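Local coordinates for mRNA-binding protein PUF3 (Saccharomyces cerevisiae, PDB 3K49) that binds the 3'-UTR of COX17 and other mRNAs for mitochondrial proteins, speeds deadenylation and decay of COX17 mRNA, and localizes its targets near mitochondria, at residues K244-V255 against Q279-I287. Numbering follows the deposited sequence.
Sequences KQEIIETVANNV and QKDLIISKI
Helices 238-252 and 277-284 pack side by side in the Pumilio homology domain, an all-helical repeat array that binds RNA; their local axes run nearly parallel, 15° apart, and approach to 9.1 Å. At one end the side-chain amides of Q245 and Q279 meet with their planes 36° apart. Q279 NE2 donates to Q245 OE1 at 3.1 Å and 162°; the acceptor lies close to the plane of the donating amide, whereas the donor is tilted from the Q245 carbonyl plane. Q245 reaches this position by a bend at chi2, and its NE2 is in turn hydrogen-bonded to E249 OE2, met from above the carboxylate plane. The other end of the Q279 amide, OE1, accepts from S276 N, which fixes the flip of the group. I248 lies across the aliphatic part of Q279, CG2 to CB 3.7 Å, and the same methyl reaches I283 CD1 at 4.0 Å. Farther along, A252 CB faces L282 CG at 4.1 Å, a small side chain where CA atoms of A252 and I283 come within 4.8 Å. V255, at the start of helix 255-259, divides its methyls: CG2 touches I283 CG2 and the K286 methylenes, while CG1 meets I287 CD1. An alanine in place of Q279 would probably leave Q245 OE1 and S276 N without their partner and strip the cover from I248 CG1, though the CB contact would remain. The nearest atom of the contact lies about 11 Å from the bound RNA. The interface therefore combines a directional hydrogen bond between side-chain amides with an aliphatic seam, joining helix 238-252 and the start of helix 255-259 to helix 277-284 and the turn after it.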
ATOM      1  N   LYS A 244      -5.353  18.874  -5.412  1.00 48.29           N
ATOM      2  CA  LYS A 244      -3.904  18.865  -5.566  1.00 52.28           C
ATOM      3  C   LYS A 244      -3.332  20.266  -5.373  1.00 47.88           C
ATOM      4  O   LYS A 244      -2.228  20.429  -4.858  1.00 43.80           O
ATOM      5  CB  LYS A 244      -3.481  18.303  -6.916  1.00 44.06           C
ATOM      6  CG  LYS A 244      -1.977  18.123  -7.032  1.00 48.94           C
ATOM      7  CD  LYS A 244      -1.590  17.578  -8.393  1.00 61.01           C
ATOM      8  CE  LYS A 244      -0.082  17.458  -8.559  1.00 49.31           C
ATOM      9  NZ  LYS A 244       0.250  16.590  -9.742  1.00 52.35           N
ATOM     10  N   GLN A 245      -4.098  21.271  -5.781  1.00 49.01           N
ATOM     11  CA  GLN A 245      -3.706  22.659  -5.596  1.00 51.05           C
ATOM     12  C   GLN A 245      -3.721  23.080  -4.110  1.00 54.62           C
ATOM     13  O   GLN A 245      -2.759  23.675  -3.622  1.00 49.93           O
ATOM     14  CB  GLN A 245      -4.595  23.581  -6.443  1.00 61.22           C
ATOM     15  CG  GLN A 245      -4.220  25.071  -6.383  1.00 61.63           C
ATOM     16  CD  GLN A 245      -2.839  25.361  -6.962  1.00 50.98           C
ATOM     17  OE1 GLN A 245      -2.375  24.661  -7.852  1.00 57.05           O
ATOM     18  NE2 GLN A 245      -2.183  26.396  -6.453  1.00 48.94           N
ATOM     19  N   GLU A 246      -4.800  22.762  -3.391  1.00 47.24           N
ATOM     20  CA  GLU A 246      -4.883  23.069  -1.952  1.00 47.80           C
ATOM     21  C   GLU A 246      -3.777  22.395  -1.159  1.00 44.94           C
ATOM     22  O   GLU A 246      -3.409  22.849  -0.081  1.00 44.06           O
ATOM     23  CB  GLU A 246      -6.243  22.662  -1.365  1.00 46.77           C
ATOM     24  CG  GLU A 246      -7.410  22.945  -2.308  1.00 70.40           C
ATOM     25  CD  GLU A 246      -8.684  22.199  -1.948  1.00 79.52           C
ATOM     26  OE1 GLU A 246      -9.161  22.346  -0.796  1.00 82.34           O
ATOM     27  OE2 GLU A 246      -9.207  21.474  -2.828  1.00 75.07           O
ATOM     28  N   ILE A 247      -3.264  21.286  -1.677  1.00 51.61           N
ATOM     29  CA  ILE A 247      -2.199  20.586  -0.982  1.00 49.44           C
ATOM     30  C   ILE A 247      -0.910  21.356  -1.197  1.00 41.31           C
ATOM     31  O   ILE A 247      -0.193  21.644  -0.246  1.00 49.51           O
ATOM     32  CB  ILE A 247      -2.051  19.133  -1.452  1.00 41.78           C
ATOM     33  CG1 ILE A 247      -3.293  18.322  -1.076  1.00 36.01           C
ATOM     34  CG2 ILE A 247      -0.822  18.518  -0.829  1.00 35.90           C
ATOM     35  CD1 ILE A 247      -3.473  17.040  -1.888  1.00 33.94           C
ATOM     36  N   ILE A 248      -0.636  21.699  -2.451  1.00 37.10           N
ATOM     37  CA  ILE A 248       0.495  22.544  -2.787  1.00 42.29           C
ATOM     38  C   ILE A 248       0.433  23.885  -2.024  1.00 50.76           C
ATOM     39  O   ILE A 248       1.402  24.319  -1.387  1.00 43.27           O
ATOM     40  CB  ILE A 248       0.511  22.856  -4.292  1.00 45.02           C
ATOM     41  CG1 ILE A 248       0.621  21.571  -5.118  1.00 53.06           C
ATOM     42  CG2 ILE A 248       1.647  23.800  -4.619  1.00 45.36           C
ATOM     43  CD1 ILE A 248       1.877  20.757  -4.844  1.00 53.51           C
ATOM     44  N   GLU A 249      -0.714  24.547  -2.100  1.00 53.62           N
ATOM     45  CA  GLU A 249      -0.870  25.834  -1.437  1.00 56.71           C
ATOM     46  C   GLU A 249      -0.607  25.681   0.041  1.00 47.39           C
ATOM     47  O   GLU A 249       0.094  26.503   0.617  1.00 50.07           O
ATOM     48  CB  GLU A 249      -2.250  26.434  -1.698  1.00 52.57           C
ATOM     49  CG  GLU A 249      -2.413  26.932  -3.128  1.00 51.74           C
ATOM     50  CD  GLU A 249      -3.874  27.086  -3.539  1.00 78.77           C
ATOM     51  OE1 GLU A 249      -4.757  26.507  -2.863  1.00 74.17           O
ATOM     52  OE2 GLU A 249      -4.138  27.781  -4.549  1.00 82.48           O
ATOM     53  N   THR A 250      -1.122  24.609   0.640  1.00 40.36           N
ATOM     54  CA  THR A 250      -0.934  24.394   2.072  1.00 34.11           C
ATOM     55  C   THR A 250       0.515  24.105   2.394  1.00 36.62           C
ATOM     56  O   THR A 250       1.026  24.572   3.405  1.00 37.05           O
ATOM     57  CB  THR A 250      -1.809  23.264   2.618  1.00 34.17           C
ATOM     58  OG1 THR A 250      -3.186  23.546   2.347  1.00 42.67           O
ATOM     59  CG2 THR A 250      -1.620  23.142   4.116  1.00 36.34           C
ATOM     60  N   VAL A 251       1.179  23.340   1.529  1.00 40.02           N
ATOM     61  CA  VAL A 251       2.597  23.049   1.720  1.00 40.02           C
ATOM     62  C   VAL A 251       3.425  24.321   1.515  1.00 48.21           C
ATOM     63  O   VAL A 251       4.420  24.551   2.208  1.00 46.91           O
ATOM     64  CB  VAL A 251       3.116  21.959   0.762  1.00 45.99           C
ATOM     65  CG1 VAL A 251       4.598  21.725   1.002  1.00 41.17           C
ATOM     66  CG2 VAL A 251       2.338  20.668   0.935  1.00 44.11           C
ATOM     67  N   ALA A 252       3.014  25.145   0.557  1.00 43.25           N
ATOM     68  CA  ALA A 252       3.673  26.419   0.343  1.00 49.43           C
ATOM     69  C   ALA A 252       3.651  27.264   1.629  1.00 54.21           C
ATOM     70  O   ALA A 252       4.686  27.755   2.086  1.00 57.55           O
ATOM     71  CB  ALA A 252       3.024  27.160  -0.806  1.00 48.44           C
ATOM     72  N   ASN A 253       2.475  27.406   2.230  1.00 49.50           N
ATOM     73  CA  ASN A 253       2.328  28.221   3.436  1.00 45.56           C
ATOM     74  C   ASN A 253       3.124  27.716   4.651  1.00 51.20           C
ATOM     75  O   ASN A 253       3.263  28.430   5.650  1.00 54.97           O
ATOM     76  CB  ASN A 253       0.852  28.344   3.817  1.00 43.54           C
ATOM     77  CG  ASN A 253       0.020  28.994   2.734  1.00 46.77           C
ATOM     78  OD1 ASN A 253       0.506  29.851   1.992  1.00 48.85           O
ATOM     79  ND2 ASN A 253      -1.251  28.595   2.639  1.00 50.37           N
ATOM     80  N   ASN A 254       3.654  26.500   4.568  1.00 47.15           N
ATOM     81  CA  ASN A 254       4.306  25.888   5.726  1.00 53.25           C
ATOM     82  C   ASN A 254       5.607  25.188   5.398  1.00 60.65           C
ATOM     83  O   ASN A 254       6.056  24.312   6.147  1.00 62.99           O
ATOM     84  CB  ASN A 254       3.363  24.879   6.377  1.00 51.40           C
ATOM     85  CG  ASN A 254       2.127  25.530   6.939  1.00 54.53           C
ATOM     86  OD1 ASN A 254       2.138  26.023   8.070  1.00 62.60           O
ATOM     87  ND2 ASN A 254       1.052  25.555   6.148  1.00 41.49           N
ATOM     88  N   VAL A 255       6.214  25.575   4.282  1.00 46.13           N
ATOM     89  CA  VAL A 255       7.306  24.799   3.724  1.00 51.46           C
ATOM     90  C   VAL A 255       8.320  24.362   4.755  1.00 54.87           C
ATOM     91  O   VAL A 255       8.725  23.201   4.797  1.00 56.67           O
ATOM     92  CB  VAL A 255       8.060  25.574   2.660  1.00 59.67           C
ATOM     93  CG1 VAL A 255       9.220  24.729   2.169  1.00 62.68           C
ATOM     94  CG2 VAL A 255       7.128  25.926   1.515  1.00 64.56           C
ATOM     95  N   GLN A 279       3.187  25.104  -9.599  1.00 63.69           N
ATOM     96  CA  GLN A 279       3.062  24.618  -8.227  1.00 51.39           C
ATOM     97  C   GLN A 279       4.434  24.473  -7.574  1.00 49.59           C
ATOM     98  O   GLN A 279       4.628  24.803  -6.402  1.00 58.29           O
ATOM     99  CB  GLN A 279       2.298  23.290  -8.206  1.00 49.39           C
ATOM    100  CG  GLN A 279       0.853  23.434  -8.648  1.00 48.14           C
ATOM    101  CD  GLN A 279       0.210  22.118  -9.007  1.00 52.21           C
ATOM    102  OE1 GLN A 279       0.897  21.129  -9.253  1.00 69.15           O
ATOM    103  NE2 GLN A 279      -1.117  22.098  -9.054  1.00 49.88           N
ATOM    104  N   LYS A 280       5.397  23.997  -8.354  1.00 56.96           N
ATOM    105  CA  LYS A 280       6.747  23.760  -7.854  1.00 65.38           C
ATOM    106  C   LYS A 280       7.466  25.067  -7.529  1.00 65.75           C
ATOM    107  O   LYS A 280       8.140  25.186  -6.500  1.00 62.49           O
ATOM    108  CB  LYS A 280       7.547  22.958  -8.878  1.00 62.65           C
ATOM    109  CG  LYS A 280       8.991  22.701  -8.488  1.00 67.45           C
ATOM    110  CD  LYS A 280       9.654  21.779  -9.510  1.00 78.69           C
ATOM    111  CE  LYS A 280       8.701  20.663  -9.946  1.00 73.25           C
ATOM    112  NZ  LYS A 280       9.367  19.651 -10.822  1.00 83.05           N
ATOM    113  N   ASP A 281       7.317  26.046  -8.414  1.00 62.60           N
ATOM    114  CA  ASP A 281       7.966  27.334  -8.225  1.00 63.10           C
ATOM    115  C   ASP A 281       7.329  28.051  -7.044  1.00 65.09           C
ATOM    116  O   ASP A 281       8.001  28.751  -6.283  1.00 67.80           O
ATOM    117  CB  ASP A 281       7.875  28.173  -9.505  1.00 68.64           C
ATOM    118  CG  ASP A 281       8.715  27.597 -10.642  1.00 82.50           C
ATOM    119  OD1 ASP A 281       9.929  27.366 -10.438  1.00 82.76           O
ATOM    120  OD2 ASP A 281       8.164  27.375 -11.743  1.00 92.45           O
ATOM    121  N   LEU A 282       6.023  27.856  -6.891  1.00 62.41           N
ATOM    122  CA  LEU A 282       5.296  28.377  -5.740  1.00 59.81           C
ATOM    123  C   LEU A 282       5.919  27.925  -4.421  1.00 59.12           C
ATOM    124  O   LEU A 282       5.985  28.689  -3.461  1.00 74.12           O
ATOM    125  CB  LEU A 282       3.839  27.936  -5.803  1.00 61.82           C
ATOM    126  CG  LEU A 282       2.972  28.543  -4.711  1.00 58.61           C
ATOM    127  CD1 LEU A 282       3.333  29.998  -4.571  1.00 53.27           C
ATOM    128  CD2 LEU A 282       1.496  28.362  -5.039  1.00 68.02           C
ATOM    129  N   ILE A 283       6.372  26.679  -4.372  1.00 51.28           N
ATOM    130  CA  ILE A 283       6.951  26.138  -3.154  1.00 55.56           C
ATOM    131  C   ILE A 283       8.399  26.574  -2.977  1.00 54.02           C
ATOM    132  O   ILE A 283       8.833  26.890  -1.870  1.00 51.46           O
ATOM    133  CB  ILE A 283       6.882  24.597  -3.149  1.00 49.58           C
ATOM    134  CG1 ILE A 283       5.427  24.127  -3.138  1.00 45.57           C
ATOM    135  CG2 ILE A 283       7.665  24.019  -1.974  1.00 46.42           C
ATOM    136  CD1 ILE A 283       5.280  22.647  -3.403  1.00 53.30           C
ATOM    137  N   ILE A 284       9.151  26.572  -4.070  1.00 56.75           N
ATOM    138  CA  ILE A 284      10.578  26.863  -4.011  1.00 59.39           C
ATOM    139  C   ILE A 284      10.827  28.347  -3.752  1.00 61.91           C
ATOM    140  O   ILE A 284      11.830  28.726  -3.151  1.00 66.05           O
ATOM    141  CB  ILE A 284      11.282  26.413  -5.297  1.00 62.18           C
ATOM    142  CG1 ILE A 284      11.018  24.924  -5.528  1.00 68.75           C
ATOM    143  CG2 ILE A 284      12.776  26.705  -5.222  1.00 67.15           C
ATOM    144  CD1 ILE A 284      11.627  24.369  -6.786  1.00 71.26           C
ATOM    145  N   SER A 285       9.891  29.181  -4.194  1.00 52.19           N
ATOM    146  CA  SER A 285       9.987  30.622  -3.983  1.00 60.54           C
ATOM    147  C   SER A 285       9.884  30.992  -2.505  1.00 66.85           C
ATOM    148  O   SER A 285      10.003  32.162  -2.137  1.00 71.58           O
ATOM    149  CB  SER A 285       8.908  31.354  -4.786  1.00 65.00           C
ATOM    150  OG  SER A 285       7.617  31.104  -4.261  1.00 64.36           O
ATOM    151  N   LYS A 286       9.663  29.991  -1.660  1.00 60.01           N
ATOM    152  CA  LYS A 286       9.575  30.207  -0.223  1.00 61.07           C
ATOM    153  C   LYS A 286      10.940  30.021   0.427  1.00 70.25           C
ATOM    154  O   LYS A 286      11.190  30.517   1.527  1.00 70.41           O
ATOM    155  CB  LYS A 286       8.564  29.239   0.401  1.00 61.65           C
ATOM    156  CG  LYS A 286       7.159  29.359  -0.166  1.00 61.64           C
ATOM    157  CD  LYS A 286       6.508  30.665   0.257  1.00 67.46           C
ATOM    158  CE  LYS A 286       5.081  30.763  -0.261  1.00 71.89           C
ATOM    159  NZ  LYS A 286       4.334  31.864   0.412  1.00 69.39           N
ATOM    160  N   ILE A 287      11.825  29.312  -0.265  1.00 71.11           N
ATOM    161  CA  ILE A 287      13.108  28.928   0.306  1.00 73.80           C
ATOM    162  C   ILE A 287      14.275  29.577  -0.418  1.00 68.67           C
ATOM    163  O   ILE A 287      15.357  29.730   0.145  1.00 72.74           O
ATOM    164  CB  ILE A 287      13.290  27.402   0.260  1.00 82.37           C
ATOM    165  CG1 ILE A 287      12.085  26.707   0.888  1.00 73.85           C
ATOM    166  CG2 ILE A 287      14.564  26.988   0.978  1.00 85.12           C
ATOM    167  CD1 ILE A 287      12.227  25.208   0.921  1.00 84.06           C
TER